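Lmo1499 protein (Listeria monocytogenes, PDB 4IIW) probably acts as a lytic transglycosylase of the MltG family, cutting nascent peptidoglycan strands endolytically to end their elongation. Local coordinates at residues S218-L223 with P294-N299; S167-L172 with V262-G267. All blocks are in the same frame, centred on the assembly; numbering follows the deposited sequence.

Both contacts join a loop to a helix, but the elements differ: interaction 1 sets the start of helix 219-232 against loop 294-299, whereas interaction 2 sets loop 167-172 against the end of helix 259-265. Their centres are about 11 Å apart and they touch each other, His220 meeting Ile168 and Ile297 packing on Tyr264. Interaction 1 is buried, and it pairs one imidazole-to-carbonyl hydrogen bond with proline and leucine packing. Interaction 2 is only partly buried; there a lysine reaches along a tyrosine ring to backbone carbonyls. A join of one hydrogen bond and apolar packing suits the interior, while a long flexible lysine suits the more open place.

Interaction 1: residues S218-L223 with P294-N299; sequences SVHKFL and PGPISN
His220 and Leu223, three residues apart on the first turn of helix 219-232, are the helix residues that meet Pro294, Gly295 and Pro296. The turn is started by Ser218 at the N-cap, whose OG accepts a hydrogen bond from the amide N of Lys221 (2.9 Å); a short hydroxyl side chain is well suited to satisfy an amide that no preceding turn can serve. His220 follows with CG anti to its backbone N (chi1 -167°), which carries the ring out to the loop. Its NE2 donates to Pro294 O at 2.8 Å, and the acceptor lies nearly in the ring plane, at the edge. Seen from the carbonyl, the donor sits in the C=O plane on a lone pair, with a C=O...N angle of 134°. The other ring nitrogen, ND1, is hydrogen-bonded to Tyr175 OH, so the imidazole is gripped at both nitrogens and its rotation fixed. Gly295, without a side chain, brings its CA to 3.4 Å from His220 NE2, while Pro296 CD approaches CE1 of the ring obliquely at 3.6 Å. In this YceG-like fold the helix ends at Glu232, predicted to be important for catalysis; the loop follows the helix, Pro296 touching Ser227 and Ile297 touching Lys231. Leu223 follows nearly one turn on from His220. Its CB meets Pro296 CG at 3.8 Å, and its carbonyl O faces Pro296 CB at 3.7 Å. Proline suits the spot as a compact apolar wedge whose CD touches the histidine and whose CG touches the leucine. The Leu223 side chain also touches Met305 of helix 302-309.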
ATOM      1  N   SER B 218      48.008   3.613  51.104  1.00 56.69           N
ATOM      2  CA  SER B 218      47.982   4.681  50.114  1.00 54.99           C
ATOM      3  C   SER B 218      46.566   4.805  49.595  1.00 52.69           C
ATOM      4  O   SER B 218      45.785   3.857  49.691  1.00 52.43           O
ATOM      5  CB  SER B 218      48.908   4.349  48.954  1.00 54.51           C
ATOM      6  OG  SER B 218      48.431   3.206  48.256  1.00 56.45           O
ATOM      7  N   VAL B 219      46.214   5.969  49.062  1.00 51.88           N
ATOM      8  CA  VAL B 219      44.891   6.133  48.477  1.00 49.69           C
ATOM      9  C   VAL B 219      44.750   5.118  47.339  1.00 50.21           C
ATOM     10  O   VAL B 219      43.686   4.520  47.143  1.00 49.87           O
ATOM     11  CB  VAL B 219      44.647   7.563  47.943  1.00 49.94           C
ATOM     12  CG1 VAL B 219      43.342   7.619  47.169  1.00 47.46           C
ATOM     13  CG2 VAL B 219      44.644   8.608  49.101  1.00 44.84           C
ATOM     14  N   HIS B 220      45.841   4.875  46.623  1.00 51.59           N
ATOM     15  CA  HIS B 220      45.797   3.971  45.482  1.00 51.82           C
ATOM     16  C   HIS B 220      45.500   2.520  45.865  1.00 52.19           C
ATOM     17  O   HIS B 220      44.671   1.872  45.219  1.00 51.06           O
ATOM     18  CB  HIS B 220      47.082   4.077  44.672  1.00 52.84           C
ATOM     19  CG  HIS B 220      47.005   3.419  43.331  1.00 55.16           C
ATOM     20  ND1 HIS B 220      46.204   3.901  42.313  1.00 55.07           N
ATOM     21  CD2 HIS B 220      47.655   2.345  42.824  1.00 53.96           C
ATOM     22  CE1 HIS B 220      46.352   3.140  41.245  1.00 54.86           C
ATOM     23  NE2 HIS B 220      47.239   2.198  41.523  1.00 55.85           N
ATOM     24  N   LYS B 221      46.165   1.991  46.891  1.00 53.59           N
ATOM     25  CA  LYS B 221      45.850   0.605  47.318  1.00 54.79           C
ATOM     26  C   LYS B 221      44.447   0.561  47.916  1.00 53.00           C
ATOM     27  O   LYS B 221      43.716  -0.395  47.732  1.00 54.18           O
ATOM     28  CB  LYS B 221      46.915   0.014  48.266  1.00 57.14           C
ATOM     29  CG  LYS B 221      48.226  -0.282  47.525  1.00 60.33           C
ATOM     30  CD  LYS B 221      49.259  -0.990  48.364  1.00 66.55           C
ATOM     31  CE  LYS B 221      50.466  -1.363  47.498  1.00 71.26           C
ATOM     32  NZ  LYS B 221      51.608  -1.948  48.281  1.00 77.63           N
ATOM     33  N   PHE B 222      44.070   1.626  48.598  1.00 52.67           N
ATOM     34  CA  PHE B 222      42.731   1.754  49.161  1.00 52.99           C
ATOM     35  C   PHE B 222      41.657   1.607  48.100  1.00 51.36           C
ATOM     36  O   PHE B 222      40.741   0.817  48.247  1.00 52.04           O
ATOM     37  CB  PHE B 222      42.597   3.119  49.839  1.00 53.20           C
ATOM     38  CG  PHE B 222      41.197   3.469  50.260  1.00 52.72           C
ATOM     39  CD1 PHE B 222      40.469   2.622  51.076  1.00 51.22           C
ATOM     40  CD2 PHE B 222      40.648   4.702  49.916  1.00 52.85           C
ATOM     41  CE1 PHE B 222      39.194   2.964  51.500  1.00 53.85           C
ATOM     42  CE2 PHE B 222      39.385   5.058  50.339  1.00 52.81           C
ATOM     43  CZ  PHE B 222      38.649   4.183  51.134  1.00 56.42           C
ATOM     44  N   LEU B 223      41.780   2.370  47.026  1.00 50.24           N
ATOM     45  CA  LEU B 223      40.791   2.308  45.961  1.00 49.84           C
ATOM     46  C   LEU B 223      40.873   1.007  45.188  1.00 50.59           C
ATOM     47  O   LEU B 223      39.876   0.571  44.610  1.00 50.90           O
ATOM     48  CB  LEU B 223      40.912   3.517  45.023  1.00 49.04           C
ATOM     49  CG  LEU B 223      40.631   4.852  45.725  1.00 45.52           C
ATOM     50  CD1 LEU B 223      40.910   6.014  44.790  1.00 44.47           C
ATOM     51  CD2 LEU B 223      39.201   4.875  46.217  1.00 42.15           C
ATOM     52  N   PRO B 294      47.666  -3.743  39.771  1.00 54.07           N
ATOM     53  CA  PRO B 294      48.397  -2.467  39.761  1.00 54.52           C
ATOM     54  C   PRO B 294      47.559  -1.222  40.079  1.00 53.26           C
ATOM     55  O   PRO B 294      48.114  -0.171  40.386  1.00 53.93           O
ATOM     56  CB  PRO B 294      48.936  -2.365  38.318  1.00 56.14           C
ATOM     57  CG  PRO B 294      48.762  -3.698  37.720  1.00 57.33           C
ATOM     58  CD  PRO B 294      47.625  -4.363  38.441  1.00 56.00           C
ATOM     59  N   GLY B 295      46.246  -1.334  39.948  1.00 52.38           N
ATOM     60  CA  GLY B 295      45.329  -0.246  40.245  1.00 51.24           C
ATOM     61  C   GLY B 295      43.905  -0.779  40.318  1.00 51.43           C
ATOM     62  O   GLY B 295      43.673  -1.974  40.126  1.00 52.15           O
ATOM     63  N   PRO B 296      42.947   0.095  40.628  1.00 51.14           N
ATOM     64  CA  PRO B 296      41.544  -0.280  40.709  1.00 51.48           C
ATOM     65  C   PRO B 296      41.008  -0.732  39.368  1.00 52.20           C
ATOM     66  O   PRO B 296      41.584  -0.371  38.329  1.00 53.66           O
ATOM     67  CB  PRO B 296      40.856   1.039  41.097  1.00 51.25           C
ATOM     68  CG  PRO B 296      41.919   1.833  41.753  1.00 48.96           C
ATOM     69  CD  PRO B 296      43.176   1.475  41.087  1.00 51.14           C
ATOM     70  N   ILE B 297      39.910  -1.490  39.395  1.00 51.60           N
ATOM     71  CA  ILE B 297      39.247  -1.958  38.171  1.00 53.25           C
ATOM     72  C   ILE B 297      37.882  -1.279  37.952  1.00 54.66           C
ATOM     73  O   ILE B 297      37.135  -1.630  37.032  1.00 57.51           O
ATOM     74  CB  ILE B 297      39.061  -3.476  38.168  1.00 53.69           C
ATOM     75  CG1 ILE B 297      38.160  -3.918  39.329  1.00 54.49           C
ATOM     76  CG2 ILE B 297      40.416  -4.147  38.234  1.00 51.55           C
ATOM     77  CD1 ILE B 297      37.700  -5.397  39.233  1.00 56.16           C
ATOM     78  N   SER B 298      37.561  -0.315  38.812  1.00 53.12           N
ATOM     79  CA  SER B 298      36.310   0.429  38.721  1.00 54.01           C
ATOM     80  C   SER B 298      36.275   1.422  39.867  1.00 51.96           C
ATOM     81  O   SER B 298      37.213   1.476  40.648  1.00 52.12           O
ATOM     82  CB  SER B 298      35.106  -0.509  38.858  1.00 54.68           C
ATOM     83  OG  SER B 298      35.028  -0.995  40.183  1.00 53.31           O
ATOM     84  N   ASN B 299      35.201   2.205  39.964  1.00 51.86           N
ATOM     85  CA  ASN B 299      35.022   3.096  41.112  1.00 50.80           C
ATOM     86  C   ASN B 299      34.237   2.323  42.185  1.00 50.65           C
ATOM     87  O   ASN B 299      33.796   1.212  41.930  1.00 50.18           O
ATOM     88  CB  ASN B 299      34.365   4.426  40.729  1.00 52.17           C
ATOM     89  CG  ASN B 299      33.026   4.257  40.073  1.00 53.83           C
ATOM     90  OD1 ASN B 299      32.454   3.157  40.038  1.00 57.29           O
ATOM     91  ND2 ASN B 299      32.505   5.352  39.550  1.00 50.28           N
TER

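Interaction 2: residues S167-L172 with V262-G267; sequences SIKHPL and VLYALG
Lys169 reaches from loop 167-172 past the ring of Tyr264 to the carbonyls at the end of helix 259-265. Its CB already serves two neighbours: it lies over one face of the His170 ring, 3.9 Å above the plane and offset toward the rim, and stands 4.2 Å from Tyr264 OH. From CB the chain leaves with CG anti to the carbonyl carbon (chi1 -87°) and then runs extended, so CD passes obliquely by the Tyr264 ring. CE comes next to Ala265 O, and NZ donates to that oxygen at 2.8 Å, coming from well above the carbonyl plane, 59° out of it, and not on a lone pair. A second, weak bond runs from NZ to Tyr264 O at 3.3 Å. The ring of Tyr264 is too far from NZ for more than a weak cation-pi attraction. Tyr264 itself has CG anti to its backbone N, which brings the end of the ring close to the loop. There its OH lies 3.5 Å from His170 CD2, near the plane of that ring, but the hydroxyl is hydrogen-bonded to Glu173 OE1; His170 ND1 bonds to Asp143. The helix closes in a Schellman motif: Gly267 takes a positive phi of 50°, a conformation that suits glycine, and its N returns to Tyr264 O at 2.9 Å. The side chain of Ala265 points away, and the lysine meets this residue through its carbonyl oxygen. The Tyr264 side chain is about 11 Å from that of Glu232, predicted to be important for catalysis. Carbonyls at a helix C-terminus collect partial negative charge, so the ammonium group is probably favoured there electrostatically as well as by its hydrogen bonds.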
ATOM      1  N   SER B 167      52.606  -0.353  34.792  1.00 66.74           N
ATOM      2  CA  SER B 167      51.711  -1.506  34.656  1.00 64.92           C
ATOM      3  C   SER B 167      50.212  -1.188  34.660  1.00 61.87           C
ATOM      4  O   SER B 167      49.398  -2.081  34.452  1.00 60.50           O
ATOM      5  CB  SER B 167      52.000  -2.500  35.779  1.00 65.96           C
ATOM      6  OG  SER B 167      53.352  -2.934  35.740  1.00 67.56           O
ATOM      7  N   ILE B 168      49.844   0.066  34.896  1.00 58.74           N
ATOM      8  CA  ILE B 168      48.439   0.437  34.940  1.00 56.58           C
ATOM      9  C   ILE B 168      47.896   0.617  33.541  1.00 58.69           C
ATOM     10  O   ILE B 168      48.550   1.245  32.709  1.00 61.26           O
ATOM     11  CB  ILE B 168      48.246   1.769  35.698  1.00 53.39           C
ATOM     12  CG1 ILE B 168      48.618   1.586  37.170  1.00 54.39           C
ATOM     13  CG2 ILE B 168      46.814   2.275  35.557  1.00 45.85           C
ATOM     14  CD1 ILE B 168      48.559   2.865  37.997  1.00 49.44           C
ATOM     15  N   LYS B 169      46.706   0.084  33.268  1.00 59.04           N
ATOM     16  CA  LYS B 169      46.092   0.286  31.950  1.00 60.86           C
ATOM     17  C   LYS B 169      45.630   1.730  31.756  1.00 59.46           C
ATOM     18  O   LYS B 169      45.986   2.367  30.769  1.00 61.55           O
ATOM     19  CB  LYS B 169      44.878  -0.601  31.742  1.00 61.37           C
ATOM     20  CG  LYS B 169      45.136  -1.969  31.213  1.00 67.19           C
ATOM     21  CD  LYS B 169      43.793  -2.513  30.716  1.00 71.09           C
ATOM     22  CE  LYS B 169      43.907  -3.740  29.868  1.00 75.21           C
ATOM     23  NZ  LYS B 169      42.543  -4.056  29.366  1.00 77.73           N
ATOM     24  N   HIS B 170      44.810   2.227  32.685  1.00 56.59           N
ATOM     25  CA  HIS B 170      44.271   3.586  32.597  1.00 54.92           C
ATOM     26  C   HIS B 170      44.482   4.331  33.915  1.00 51.89           C
ATOM     27  O   HIS B 170      43.776   4.115  34.879  1.00 50.47           O
ATOM     28  CB  HIS B 170      42.785   3.540  32.236  1.00 55.62           C
ATOM     29  CG  HIS B 170      42.485   2.713  31.023  1.00 58.76           C
ATOM     30  ND1 HIS B 170      42.966   3.031  29.770  1.00 60.04           N
ATOM     31  CD2 HIS B 170      41.732   1.599  30.868  1.00 60.59           C
ATOM     32  CE1 HIS B 170      42.540   2.136  28.898  1.00 64.31           C
ATOM     33  NE2 HIS B 170      41.784   1.259  29.537  1.00 66.36           N
ATOM     34  N   PRO B 171      45.441   5.243  33.940  1.00 52.04           N
ATOM     35  CA  PRO B 171      45.823   5.931  35.166  1.00 51.63           C
ATOM     36  C   PRO B 171      44.706   6.340  36.142  1.00 50.05           C
ATOM     37  O   PRO B 171      44.857   6.122  37.335  1.00 49.67           O
ATOM     38  CB  PRO B 171      46.558   7.155  34.642  1.00 51.64           C
ATOM     39  CG  PRO B 171      47.161   6.679  33.376  1.00 53.29           C
ATOM     40  CD  PRO B 171      46.146   5.793  32.770  1.00 53.12           C
ATOM     41  N   LEU B 172      43.603   6.900  35.645  1.00 50.21           N
ATOM     42  CA  LEU B 172      42.529   7.394  36.524  1.00 47.69           C
ATOM     43  C   LEU B 172      41.437   6.367  36.812  1.00 48.06           C
ATOM     44  O   LEU B 172      40.397   6.689  37.410  1.00 48.99           O
ATOM     45  CB  LEU B 172      41.928   8.691  35.957  1.00 45.66           C
ATOM     46  CG  LEU B 172      42.929   9.854  35.809  1.00 45.34           C
ATOM     47  CD1 LEU B 172      42.312  11.019  35.056  1.00 43.32           C
ATOM     48  CD2 LEU B 172      43.434  10.340  37.155  1.00 44.25           C
ATOM     49  N   VAL B 262      40.063 -10.334  35.998  1.00 64.45           N
ATOM     50  CA  VAL B 262      40.352 -10.985  34.723  1.00 67.55           C
ATOM     51  C   VAL B 262      39.565 -10.282  33.598  1.00 69.89           C
ATOM     52  O   VAL B 262      40.118  -9.961  32.542  1.00 71.48           O
ATOM     53  CB  VAL B 262      40.016 -12.488  34.760  1.00 69.80           C
ATOM     54  CG1 VAL B 262      40.064 -13.085  33.352  1.00 71.75           C
ATOM     55  CG2 VAL B 262      40.961 -13.209  35.696  1.00 66.19           C
ATOM     56  N   LEU B 263      38.281 -10.031  33.836  1.00 70.90           N
ATOM     57  CA  LEU B 263      37.448  -9.354  32.849  1.00 73.09           C
ATOM     58  C   LEU B 263      37.995  -7.958  32.561  1.00 72.18           C
ATOM     59  O   LEU B 263      38.037  -7.529  31.408  1.00 73.61           O
ATOM     60  CB  LEU B 263      35.985  -9.268  33.316  1.00 73.04           C
ATOM     61  CG  LEU B 263      35.216 -10.585  33.498  1.00 76.85           C
ATOM     62  CD1 LEU B 263      33.817 -10.302  34.008  1.00 75.50           C
ATOM     63  CD2 LEU B 263      35.166 -11.412  32.203  1.00 78.30           C
ATOM     64  N   TYR B 264      38.417  -7.248  33.602  1.00 64.23           N
ATOM     65  CA  TYR B 264      38.970  -5.922  33.404  1.00 64.29           C
ATOM     66  C   TYR B 264      40.264  -6.007  32.590  1.00 67.01           C
ATOM     67  O   TYR B 264      40.529  -5.145  31.749  1.00 69.24           O
ATOM     68  CB  TYR B 264      39.206  -5.207  34.723  1.00 61.01           C
ATOM     69  CG  TYR B 264      39.766  -3.829  34.517  1.00 61.07           C
ATOM     70  CD1 TYR B 264      38.932  -2.763  34.178  1.00 62.69           C
ATOM     71  CD2 TYR B 264      41.133  -3.586  34.633  1.00 57.90           C
ATOM     72  CE1 TYR B 264      39.442  -1.486  33.973  1.00 60.94           C
ATOM     73  CE2 TYR B 264      41.650  -2.316  34.425  1.00 59.31           C
ATOM     74  CZ  TYR B 264      40.801  -1.271  34.099  1.00 58.85           C
ATOM     75  OH  TYR B 264      41.319  -0.027  33.899  1.00 55.75           O
ATOM     76  N   ALA B 265      41.053  -7.051  32.831  1.00 68.58           N
ATOM     77  CA  ALA B 265      42.292  -7.278  32.087  1.00 70.84           C
ATOM     78  C   ALA B 265      42.010  -7.341  30.586  1.00 75.09           C
ATOM     79  O   ALA B 265      42.767  -6.783  29.784  1.00 76.54           O
ATOM     80  CB  ALA B 265      42.958  -8.566  32.547  1.00 71.28           C
ATOM     81  N   LEU B 266      40.922  -8.019  30.218  1.00 77.97           N
ATOM     82  CA  LEU B 266      40.514  -8.152  28.815  1.00 82.49           C
ATOM     83  C   LEU B 266      39.744  -6.934  28.309  1.00 84.33           C
ATOM     84  O   LEU B 266      39.317  -6.913  27.150  1.00 88.75           O
ATOM     85  CB  LEU B 266      39.621  -9.374  28.635  1.00 84.76           C
ATOM     86  CG  LEU B 266      40.201 -10.757  28.925  1.00 85.22           C
ATOM     87  CD1 LEU B 266      39.094 -11.771  28.845  1.00 87.16           C
ATOM     88  CD2 LEU B 266      41.323 -11.113  27.960  1.00 84.89           C
ATOM     89  N   GLY B 267      39.555  -5.931  29.167  1.00 81.89           N
ATOM     90  CA  GLY B 267      38.799  -4.740  28.794  1.00 83.38           C
ATOM     91  C   GLY B 267      37.493  -5.174  28.175  1.00 87.60           C
ATOM     92  O   GLY B 267      37.133  -4.729  27.089  1.00 90.79           O
TER
HETATM   93  O   HOH W   1      43.556   0.554  34.561  1.00 48.96           O